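Local structure of putative esterase PA1618 (Pseudomonas aeruginosa, 4QD8) at residues R93-G98 with K126-A131. The protein is a putative hotdog-fold thioesterase that binds phenacyl-CoA and possibly hydrolyses acyl-CoA substrates such as 1,4-dihydroxy-2-naphthoyl-CoA. Sequence-based numbering, arbitrary orientation.
Sequences RGLRSG and KPSCIA
Arg93 grips the beginning of strand 127-139 at two successive carbonyls. Its backbone N donates to Ser128 O at 3.2 Å, in a nearly straight bond. Its side chain runs alongside the strand toward Lys126, passing Pro127 O. CG lies anti to the carbonyl carbon (chi1 -74°), and the chain then runs extended from CG to NE. The turn at chi4 (83°) swings the guanidinium aside, and Arg93 NH1 points back to Pro127 O at 2.8 Å. The bond uses a lone pair in the carbonyl plane. The oxygen also lies almost in the guanidinium plane, 4° out of it, so the approach is edge-on. Together the two bonds fix both the backbone and the far end of Arg93.

Lys126 CB lies over part of one face of the guanidinium. It stands 3.7 Å above the plane, displaced from the centre of the group. The two long side chains cross at about a right angle, and Lys126 CE packs 3.7 Å from Arg93 NE. Lys126 NZ remains 4.2 Å from Arg93 NE. These like charges probably repel mildly near the surface. Asp124 accepts a bond from the backbone N of Lys126.

Deeper in, Leu95 turns toward Ser128. Its CD1 lies 3.8 Å from Ser128 OG and 3.9 Å from Ser128 CB, a van der Waals contact. Val100 of strand 99-106 touches both residues. The second subunit packs on Arg93 through its His108.

Opposite Leu120 of strand 113-121, Ser128 and Cys129 share one position, the pattern of a classic beta bulge. The contact thus joins the loop between strands 80-91 and 99-106 to the bulged start of strand 127-139, in the antiparallel sheet that wraps the central helix 56-72 of the hotdog fold.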
# COMPACT_ATOMS: atom_id res chain seq x y z
N ARG A 93 14.74 2.85 -7.72
CA ARG A 93 16.18 2.98 -7.95
C ARG A 93 16.83 3.67 -6.77
O ARG A 93 16.27 4.62 -6.22
CB ARG A 93 16.46 3.81 -9.21
CG ARG A 93 16.19 3.07 -10.52
CD ARG A 93 16.56 3.92 -11.71
NE ARG A 93 16.40 3.19 -12.97
CZ ARG A 93 15.25 3.07 -13.62
NH1 ARG A 93 14.15 3.62 -13.12
NH2 ARG A 93 15.19 2.39 -14.76
N GLY A 94 18.02 3.23 -6.40
CA GLY A 94 18.75 3.92 -5.35
C GLY A 94 19.39 5.22 -5.83
O GLY A 94 19.72 5.37 -7.01
N LEU A 95 19.55 6.17 -4.92
CA LEU A 95 20.25 7.42 -5.22
C LEU A 95 21.31 7.66 -4.16
O LEU A 95 21.09 7.35 -2.99
CB LEU A 95 19.28 8.61 -5.25
CG LEU A 95 18.18 8.56 -6.30
CD1 LEU A 95 17.19 9.69 -6.06
CD2 LEU A 95 18.81 8.67 -7.67
N ARG A 96 22.45 8.23 -4.56
CA ARG A 96 23.55 8.48 -3.62
C ARG A 96 23.88 9.96 -3.44
O ARG A 96 24.34 10.38 -2.39
CB ARG A 96 24.81 7.71 -4.03
CG ARG A 96 24.74 6.22 -3.79
CD ARG A 96 26.13 5.56 -3.84
NE ARG A 96 26.06 4.12 -3.59
CZ ARG A 96 26.16 3.56 -2.38
NH1 ARG A 96 26.34 4.32 -1.31
NH2 ARG A 96 26.09 2.24 -2.25
N SER A 97 23.64 10.77 -4.47
CA SER A 97 23.99 12.18 -4.40
C SER A 97 23.10 13.00 -5.31
O SER A 97 22.19 12.46 -5.96
CB SER A 97 25.46 12.38 -4.79
OG SER A 97 25.68 11.87 -6.09
N GLY A 98 23.35 14.30 -5.36
CA GLY A 98 22.51 15.21 -6.12
C GLY A 98 21.23 15.51 -5.37
O GLY A 98 21.23 15.60 -4.14
N LYS A 126 15.77 9.35 -14.26
CA LYS A 126 15.17 8.02 -14.20
C LYS A 126 14.29 7.90 -12.95
O LYS A 126 14.68 8.38 -11.88
CB LYS A 126 16.25 6.95 -14.17
CG LYS A 126 17.22 7.05 -15.34
CD LYS A 126 17.91 5.73 -15.63
CE LYS A 126 18.94 5.37 -14.58
NZ LYS A 126 19.83 4.28 -15.09
N PRO A 127 13.11 7.28 -13.08
CA PRO A 127 12.22 7.09 -11.92
C PRO A 127 12.94 6.40 -10.76
O PRO A 127 13.54 5.32 -10.95
CB PRO A 127 11.13 6.17 -12.47
CG PRO A 127 11.03 6.55 -13.93
CD PRO A 127 12.48 6.85 -14.34
N SER A 128 12.86 7.00 -9.57
CA SER A 128 13.53 6.45 -8.39
C SER A 128 12.54 5.96 -7.34
O SER A 128 12.85 5.11 -6.53
CB SER A 128 14.47 7.48 -7.77
OG SER A 128 13.77 8.65 -7.34
N CYS A 129 11.34 6.54 -7.35
CA CYS A 129 10.31 6.14 -6.38
C CYS A 129 8.96 6.59 -6.93
O CYS A 129 8.86 7.62 -7.60
CB CYS A 129 10.60 6.79 -5.02
SG CYS A 129 9.38 6.50 -3.72
N ILE A 130 7.92 5.79 -6.68
CA ILE A 130 6.57 6.25 -6.98
C ILE A 130 5.76 6.11 -5.70
O ILE A 130 5.84 5.09 -5.03
CB ILE A 130 5.91 5.48 -8.15
CG1 ILE A 130 4.45 5.94 -8.32
CG2 ILE A 130 5.98 3.95 -7.96
CD1 ILE A 130 3.82 5.43 -9.61
N ALA A 131 5.00 7.14 -5.35
CA ALA A 131 4.23 7.11 -4.12
C ALA A 131 2.78 7.41 -4.41
O ALA A 131 2.47 8.09 -5.38
CB ALA A 131 4.78 8.12 -3.10